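Local structure of N-acetylmuramoyl-L-alanine amidase domain-containing protein SAOUHSC_02979 (Staphylococcus aureus, 5T1Q) at residues E116-D128 with L132-S144. The protein probably acts as a secreted cell-wall amidase, here represented by a piece that joins a glucosaminidase-like domain of the lysozyme clan to a CHAP domain. Residues are numbered along the deposited sequence; the frame is centred on the assembly and turned at random.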
ATOM      1  N   GLU A 116     -12.553  18.386  15.358  1.00 51.32           N
ATOM      2  CA  GLU A 116     -13.431  19.553  15.522  1.00 53.12           C
ATOM      3  C   GLU A 116     -14.881  19.214  15.097  1.00 53.96           C
ATOM      4  O   GLU A 116     -15.622  20.072  14.536  1.00 54.91           O
ATOM      5  CB  GLU A 116     -12.875  20.769  14.754  1.00 54.22           C
ATOM      6  CG  GLU A 116     -11.467  21.190  15.185  1.00 54.04           C
ATOM      7  CD  GLU A 116     -10.966  22.461  14.486  1.00 55.88           C
ATOM      8  OE1 GLU A 116     -11.658  22.971  13.574  1.00 57.20           O
ATOM      9  OE2 GLU A 116      -9.871  22.960  14.846  1.00 56.01           O
ATOM     10  N   GLY A 117     -15.263  17.951  15.373  1.00 53.30           N
ATOM     11  CA  GLY A 117     -16.593  17.436  15.037  1.00 54.39           C
ATOM     12  C   GLY A 117     -16.796  16.921  13.617  1.00 53.57           C
ATOM     13  O   GLY A 117     -17.884  16.445  13.296  1.00 54.96           O
ATOM     14  N   ASN A 118     -15.767  17.001  12.771  1.00 51.70           N
ATOM     15  CA  ASN A 118     -15.884  16.570  11.372  1.00 51.64           C
ATOM     16  C   ASN A 118     -15.228  15.195  11.170  1.00 49.18           C
ATOM     17  O   ASN A 118     -14.137  14.931  11.676  1.00 46.48           O
ATOM     18  CB  ASN A 118     -15.274  17.626  10.443  1.00 52.64           C
ATOM     19  CG  ASN A 118     -15.982  18.973  10.542  1.00 56.16           C
ATOM     20  OD1 ASN A 118     -15.349  20.001  10.779  1.00 58.08           O
ATOM     21  ND2 ASN A 118     -17.306  18.965  10.409  1.00 58.10           N
ATOM     22  N   SER A 119     -15.903  14.336  10.413  1.00 48.76           N
ATOM     23  CA  SER A 119     -15.451  12.977  10.208  1.00 47.48           C
ATOM     24  C   SER A 119     -15.876  12.460   8.825  1.00 46.61           C
ATOM     25  O   SER A 119     -16.797  13.011   8.204  1.00 47.45           O
ATOM     26  CB  SER A 119     -16.041  12.109  11.324  1.00 47.85           C
ATOM     27  OG  SER A 119     -15.373  10.875  11.422  1.00 48.41           O
ATOM     28  N   VAL A 120     -15.190  11.422   8.340  1.00 43.47           N
ATOM     29  CA  VAL A 120     -15.498  10.817   7.034  1.00 42.75           C
ATOM     30  C   VAL A 120     -15.314   9.289   7.087  1.00 41.36           C
ATOM     31  O   VAL A 120     -14.257   8.803   7.516  1.00 39.52           O
ATOM     32  CB  VAL A 120     -14.637  11.422   5.887  1.00 42.03           C
ATOM     33  CG1 VAL A 120     -13.156  11.113   6.071  1.00 39.96           C
ATOM     34  CG2 VAL A 120     -15.121  10.932   4.523  1.00 41.34           C
ATOM     35  N   PRO A 121     -16.344   8.527   6.663  1.00 41.91           N
ATOM     36  CA  PRO A 121     -16.245   7.064   6.702  1.00 41.16           C
ATOM     37  C   PRO A 121     -15.443   6.457   5.542  1.00 39.01           C
ATOM     38  O   PRO A 121     -15.631   6.839   4.385  1.00 39.96           O
ATOM     39  CB  PRO A 121     -17.710   6.614   6.632  1.00 43.08           C
ATOM     40  CG  PRO A 121     -18.393   7.700   5.883  1.00 44.48           C
ATOM     41  CD  PRO A 121     -17.707   8.971   6.305  1.00 44.45           C
ATOM     42  N   PHE A 122     -14.551   5.528   5.870  1.00 36.98           N
ATOM     43  CA  PHE A 122     -13.734   4.826   4.871  1.00 35.43           C
ATOM     44  C   PHE A 122     -13.545   3.376   5.221  1.00 35.09           C
ATOM     45  O   PHE A 122     -13.499   3.011   6.399  1.00 34.90           O
ATOM     46  CB  PHE A 122     -12.331   5.437   4.746  1.00 33.85           C
ATOM     47  CG  PHE A 122     -12.236   6.552   3.756  1.00 33.82           C
ATOM     48  CD1 PHE A 122     -12.551   7.852   4.117  1.00 34.78           C
ATOM     49  CD2 PHE A 122     -11.812   6.302   2.459  1.00 32.85           C
ATOM     50  CE1 PHE A 122     -12.449   8.885   3.196  1.00 34.88           C
ATOM     51  CE2 PHE A 122     -11.722   7.326   1.534  1.00 33.30           C
ATOM     52  CZ  PHE A 122     -12.039   8.620   1.904  1.00 34.20           C
ATOM     53  N   ASN A 123     -13.453   2.555   4.176  1.00 34.62           N
ATOM     54  CA  ASN A 123     -13.101   1.158   4.327  1.00 34.58           C
ATOM     55  C   ASN A 123     -11.587   1.178   4.473  1.00 32.95           C
ATOM     56  O   ASN A 123     -10.896   1.906   3.757  1.00 32.47           O
ATOM     57  CB  ASN A 123     -13.563   0.347   3.124  1.00 34.72           C
ATOM     58  CG  ASN A 123     -15.068   0.289   3.034  1.00 37.08           C
ATOM     59  OD1 ASN A 123     -15.748  -0.053   4.009  1.00 38.31           O
ATOM     60  ND2 ASN A 123     -15.601   0.628   1.876  1.00 38.47           N
ATOM     61  N   THR A 124     -11.072   0.418   5.422  1.00 33.03           N
ATOM     62  CA  THR A 124      -9.656   0.440   5.709  1.00 32.86           C
ATOM     63  C   THR A 124      -9.179  -1.002   5.889  1.00 33.07           C
ATOM     64  O   THR A 124      -9.862  -1.823   6.510  1.00 32.99           O
ATOM     65  CB  THR A 124      -9.365   1.374   6.922  1.00 33.16           C
ATOM     66  OG1 THR A 124      -7.961   1.603   7.062  1.00 33.05           O
ATOM     67  CG2 THR A 124      -9.925   0.819   8.208  1.00 34.18           C
ATOM     68  N   LEU A 125      -8.009  -1.299   5.328  1.00 31.59           N
ATOM     69  CA  LEU A 125      -7.477  -2.651   5.334  1.00 32.56           C
ATOM     70  C   LEU A 125      -6.697  -2.962   6.595  1.00 33.00           C
ATOM     71  O   LEU A 125      -5.897  -2.152   7.078  1.00 32.86           O
ATOM     72  CB  LEU A 125      -6.602  -2.873   4.108  1.00 32.30           C
ATOM     73  CG  LEU A 125      -7.296  -2.614   2.768  1.00 33.25           C
ATOM     74  CD1 LEU A 125      -6.280  -2.616   1.630  1.00 33.26           C
ATOM     75  CD2 LEU A 125      -8.407  -3.623   2.528  1.00 34.78           C
ATOM     76  N   GLU A 126      -6.925  -4.159   7.106  1.00 34.02           N
ATOM     77  CA  GLU A 126      -6.310  -4.621   8.320  1.00 36.11           C
ATOM     78  C   GLU A 126      -5.733  -6.001   8.050  1.00 37.21           C
ATOM     79  O   GLU A 126      -6.003  -6.622   7.008  1.00 36.37           O
ATOM     80  CB  GLU A 126      -7.377  -4.728   9.416  1.00 39.02           C
ATOM     81  CG  GLU A 126      -8.216  -3.473   9.681  1.00 39.48           C
ATOM     82  CD  GLU A 126      -7.454  -2.335  10.341  1.00 41.01           C
ATOM     83  OE1 GLU A 126      -6.294  -2.527  10.772  1.00 41.37           O
ATOM     84  OE2 GLU A 126      -8.033  -1.230  10.453  1.00 43.02           O
ATOM     85  N   ALA A 127      -4.953  -6.491   8.997  1.00 38.12           N
ATOM     86  CA  ALA A 127      -4.345  -7.800   8.870  1.00 40.17           C
ATOM     87  C   ALA A 127      -4.182  -8.466  10.234  1.00 43.11           C
ATOM     88  O   ALA A 127      -3.915  -7.801  11.227  1.00 42.34           O
ATOM     89  CB  ALA A 127      -3.004  -7.684   8.172  1.00 39.34           C
ATOM     90  N   ASP A 128      -4.432  -9.772  10.261  1.00 48.15           N
ATOM     91  CA  ASP A 128      -4.237 -10.631  11.431  1.00 51.89           C
ATOM     92  C   ASP A 128      -3.189 -11.605  10.892  1.00 52.95           C
ATOM     93  O   ASP A 128      -3.506 -12.713  10.446  1.00 53.40           O
ATOM     94  CB  ASP A 128      -5.553 -11.316  11.833  1.00 55.38           C
ATOM     95  CG  ASP A 128      -5.408 -12.247  13.036  1.00 58.79           C
ATOM     96  OD1 ASP A 128      -4.349 -12.233  13.698  1.00 61.48           O
ATOM     97  OD2 ASP A 128      -6.373 -12.992  13.325  1.00 61.34           O
ATOM     98  N   LEU A 132      -6.162 -11.161   5.774  1.00 44.48           N
ATOM     99  CA  LEU A 132      -6.571  -9.790   5.473  1.00 41.69           C
ATOM    100  C   LEU A 132      -8.073  -9.570   5.624  1.00 39.90           C
ATOM    101  O   LEU A 132      -8.875 -10.447   5.313  1.00 41.51           O
ATOM    102  CB  LEU A 132      -6.163  -9.415   4.042  1.00 42.04           C
ATOM    103  CG  LEU A 132      -4.681  -9.149   3.742  1.00 42.01           C
ATOM    104  CD1 LEU A 132      -3.764 -10.201   4.323  1.00 43.73           C
ATOM    105  CD2 LEU A 132      -4.468  -9.049   2.245  1.00 42.15           C
ATOM    106  N   TYR A 133      -8.445  -8.392   6.107  1.00 36.69           N
ATOM    107  CA  TYR A 133      -9.844  -8.040   6.231  1.00 37.07           C
ATOM    108  C   TYR A 133      -9.999  -6.540   6.117  1.00 35.44           C
ATOM    109  O   TYR A 133      -9.020  -5.811   6.015  1.00 34.32           O
ATOM    110  CB  TYR A 133     -10.456  -8.576   7.526  1.00 37.91           C
ATOM    111  CG  TYR A 133      -9.862  -8.027   8.797  1.00 37.60           C
ATOM    112  CD1 TYR A 133      -8.685  -8.554   9.312  1.00 37.91           C
ATOM    113  CD2 TYR A 133     -10.497  -7.014   9.512  1.00 37.75           C
ATOM    114  CE1 TYR A 133      -8.140  -8.078  10.495  1.00 38.19           C
ATOM    115  CE2 TYR A 133      -9.964  -6.530  10.706  1.00 38.06           C
ATOM    116  CZ  TYR A 133      -8.785  -7.071  11.195  1.00 38.15           C
ATOM    117  OH  TYR A 133      -8.224  -6.603  12.366  1.00 38.16           O
ATOM    118  N   SER A 134     -11.245  -6.099   6.115  1.00 35.48           N
ATOM    119  CA  SER A 134     -11.576  -4.706   5.961  1.00 35.48           C
ATOM    120  C   SER A 134     -12.584  -4.323   7.018  1.00 36.72           C
ATOM    121  O   SER A 134     -13.379  -5.152   7.444  1.00 37.16           O
ATOM    122  CB  SER A 134     -12.193  -4.495   4.575  1.00 35.74           C
ATOM    123  OG  SER A 134     -12.481  -3.130   4.333  1.00 37.20           O
ATOM    124  N   ILE A 135     -12.513  -3.076   7.465  1.00 37.33           N
ATOM    125  CA  ILE A 135     -13.497  -2.518   8.395  1.00 38.84           C
ATOM    126  C   ILE A 135     -13.864  -1.135   7.897  1.00 38.83           C
ATOM    127  O   ILE A 135     -13.060  -0.465   7.246  1.00 36.92           O
ATOM    128  CB  ILE A 135     -13.002  -2.420   9.858  1.00 39.60           C
ATOM    129  CG1 ILE A 135     -11.780  -1.499   9.986  1.00 39.21           C
ATOM    130  CG2 ILE A 135     -12.710  -3.804  10.420  1.00 40.24           C
ATOM    131  CD1 ILE A 135     -11.397  -1.197  11.420  1.00 39.86           C
ATOM    132  N   ASN A 136     -15.093  -0.729   8.187  1.00 40.70           N
ATOM    133  CA  ASN A 136     -15.591   0.576   7.828  1.00 41.58           C
ATOM    134  C   ASN A 136     -15.499   1.433   9.098  1.00 42.19           C
ATOM    135  O   ASN A 136     -16.143   1.120  10.100  1.00 42.17           O
ATOM    136  CB  ASN A 136     -17.038   0.455   7.356  1.00 44.25           C
ATOM    137  CG  ASN A 136     -17.586   1.754   6.808  1.00 45.35           C
ATOM    138  OD1 ASN A 136     -18.555   2.284   7.327  1.00 50.19           O
ATOM    139  ND2 ASN A 136     -16.957   2.279   5.772  1.00 44.90           N
ATOM    140  N   ALA A 137     -14.691   2.490   9.063  1.00 41.61           N
ATOM    141  CA  ALA A 137     -14.507   3.349  10.230  1.00 42.59           C
ATOM    142  C   ALA A 137     -14.460   4.839   9.892  1.00 42.38           C
ATOM    143  O   ALA A 137     -14.167   5.226   8.758  1.00 41.31           O
ATOM    144  CB  ALA A 137     -13.241   2.945  10.966  1.00 42.54           C
ATOM    145  N   GLY A 138     -14.737   5.661  10.906  1.00 41.85           N
ATOM    146  CA  GLY A 138     -14.722   7.108  10.769  1.00 41.15           C
ATOM    147  C   GLY A 138     -13.311   7.647  10.890  1.00 39.11           C
ATOM    148  O   GLY A 138     -12.587   7.297  11.805  1.00 38.60           O
ATOM    149  N   PHE A 139     -12.921   8.490   9.946  1.00 38.71           N
ATOM    150  CA  PHE A 139     -11.601   9.104   9.940  1.00 37.56           C
ATOM    151  C   PHE A 139     -11.756  10.595  10.102  1.00 38.63           C
ATOM    152  O   PHE A 139     -12.764  11.173   9.696  1.00 40.16           O
ATOM    153  CB  PHE A 139     -10.847   8.788   8.645  1.00 35.90           C
ATOM    154  CG  PHE A 139     -10.294   7.396   8.591  1.00 34.58           C
ATOM    155  CD1 PHE A 139     -11.089   6.337   8.196  1.00 34.72           C
ATOM    156  CD2 PHE A 139      -8.962   7.150   8.915  1.00 34.17           C
ATOM    157  CE1 PHE A 139     -10.577   5.047   8.128  1.00 34.59           C
ATOM    158  CE2 PHE A 139      -8.435   5.857   8.848  1.00 33.75           C
ATOM    159  CZ  PHE A 139      -9.248   4.803   8.457  1.00 33.44           C
ATOM    160  N   ARG A 140     -10.740  11.209  10.693  1.00 38.07           N
ATOM    161  CA  ARG A 140     -10.753  12.634  10.938  1.00 39.89           C
ATOM    162  C   ARG A 140     -10.719  13.396   9.619  1.00 40.25           C
ATOM    163  O   ARG A 140      -9.929  13.077   8.731  1.00 39.56           O
ATOM    164  CB  ARG A 140      -9.575  13.032  11.837  1.00 39.72           C
ATOM    165  CG  ARG A 140      -9.585  12.309  13.177  1.00 39.81           C
ATOM    166  CD  ARG A 140      -8.523  12.813  14.143  1.00 40.41           C
ATOM    167  NE  ARG A 140      -8.530  12.030  15.382  1.00 40.98           N
ATOM    168  CZ  ARG A 140      -7.710  12.217  16.421  1.00 41.92           C
ATOM    169  NH1 ARG A 140      -6.799  13.179  16.405  1.00 41.76           N
ATOM    170  NH2 ARG A 140      -7.802  11.424  17.490  1.00 43.04           N
ATOM    171  N   LYS A 141     -11.623  14.363   9.497  1.00 41.72           N
ATOM    172  CA  LYS A 141     -11.760  15.213   8.324  1.00 43.15           C
ATOM    173  C   LYS A 141     -11.265  16.597   8.729  1.00 45.04           C
ATOM    174  O   LYS A 141     -11.811  17.208   9.651  1.00 46.14           O
ATOM    175  CB  LYS A 141     -13.232  15.252   7.915  1.00 44.78           C
ATOM    176  CG  LYS A 141     -13.586  16.092   6.699  1.00 46.28           C
ATOM    177  CD  LYS A 141     -15.093  16.047   6.489  1.00 48.44           C
ATOM    178  CE  LYS A 141     -15.550  16.930   5.348  1.00 50.22           C
ATOM    179  NZ  LYS A 141     -15.080  16.422   4.041  1.00 50.68           N
ATOM    180  N   TYR A 142     -10.218  17.074   8.062  1.00 45.21           N
ATOM    181  CA  TYR A 142      -9.615  18.362   8.384  1.00 46.45           C
ATOM    182  C   TYR A 142      -9.935  19.414   7.334  1.00 48.62           C
ATOM    183  O   TYR A 142     -10.220  19.067   6.196  1.00 48.68           O
ATOM    184  CB  TYR A 142      -8.104  18.213   8.457  1.00 44.70           C
ATOM    185  CG  TYR A 142      -7.613  17.143   9.400  1.00 42.79           C
ATOM    186  CD1 TYR A 142      -7.389  15.847   8.953  1.00 40.79           C
ATOM    187  CD2 TYR A 142      -7.339  17.432  10.732  1.00 43.34           C
ATOM    188  CE1 TYR A 142      -6.920  14.865   9.810  1.00 39.42           C
ATOM    189  CE2 TYR A 142      -6.870  16.457  11.593  1.00 41.97           C
ATOM    190  CZ  TYR A 142      -6.657  15.175  11.127  1.00 40.03           C
ATOM    191  OH  TYR A 142      -6.185  14.203  11.977  1.00 38.79           O
ATOM    192  N   PRO A 143      -9.886  20.712   7.711  1.00 51.94           N
ATOM    193  CA  PRO A 143     -10.119  21.775   6.716  1.00 54.00           C
ATOM    194  C   PRO A 143      -9.013  21.832   5.654  1.00 53.54           C
ATOM    195  O   PRO A 143      -9.260  22.254   4.526  1.00 53.95           O
ATOM    196  CB  PRO A 143     -10.108  23.068   7.553  1.00 56.14           C
ATOM    197  CG  PRO A 143     -10.269  22.643   8.970  1.00 55.29           C
ATOM    198  CD  PRO A 143      -9.726  21.254   9.073  1.00 52.77           C
ATOM    199  N   SER A 144      -7.800  21.436   6.044  1.00 53.46           N
ATOM    200  CA  SER A 144      -6.648  21.411   5.145  1.00 53.58           C
ATOM    201  C   SER A 144      -5.556  20.500   5.720  1.00 51.89           C
ATOM    202  O   SER A 144      -5.688  19.982   6.835  1.00 50.96           O
ATOM    203  CB  SER A 144      -6.094  22.822   4.948  1.00 56.45           C
ATOM    204  OG  SER A 144      -5.549  23.328   6.150  1.00 57.75           O
TER
HETATM  205  O   HOH W   1     -15.062  -2.442   5.148  1.00 31.15           O
HETATM  206  O   HOH W   2      -6.013  -7.662  12.988  1.00 47.50           O
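Four hydrogen-bonded pairs, Val120 with Phe139, Phe122 with Ala137, Thr124 with Ile135 and Glu126 with Tyr133, zip 119-128 to 132-140 as an antiparallel beta hairpin. In each pair both backbone N-H groups are satisfied by the partner's carbonyl, from 2.8 Å for Thr124 N to Ile135 O up to 3.1 Å for Tyr133 N to Glu126 O. Past Val120 the pairing continues through the non-hydrogen-bonded pair Ser119 with Arg140 and ends in a weak bond from Lys141 N to Asn118 O.

On the face that carries Asn123, Ser134 and Asn136, the polar groups meet one another. Asn136 ND2 gives a bent bond to Asn123 OD1 (3.2 Å, 138° at the hydrogen), approaching well above the carbonyl plane, with the two amides turned 50° apart. The same OD1 accepts a hydrogen bond from a water at 2.7 Å, which also binds Ser134 OG.

On the other face, Glu126 CB sits over the Tyr133 ring in a CH-pi contact, 3.5 Å from the centroid. Tyr133 CG lies between its backbone N and carbonyl carbon (chi1 63°), which swings the ring across the neighbouring strand; its OH shares a second water with Ala127 O. Glu126 OE1 is hydrogen-bonded to Thr191 OG1. Thr124 CG2 presses tightly on Ile135 CG1 (3.5 Å), while Thr124 OG1, hydrogen-bonded to Arg32 NH2, meets the edge of the Phe139 ring near CZ. Phe122 CB packs against CD1 of that ring at 3.8 Å.

The hairpin lies within the glucosaminidase-like region as a two-stranded sheet of its own. Helix 9-13 touches Tyr133, Ile135 and Ala137, and Arg140 reaches Asp151 of helix 145-158 through a salt bridge, joining the C-terminal end of strand 131-140 to the helix that follows it.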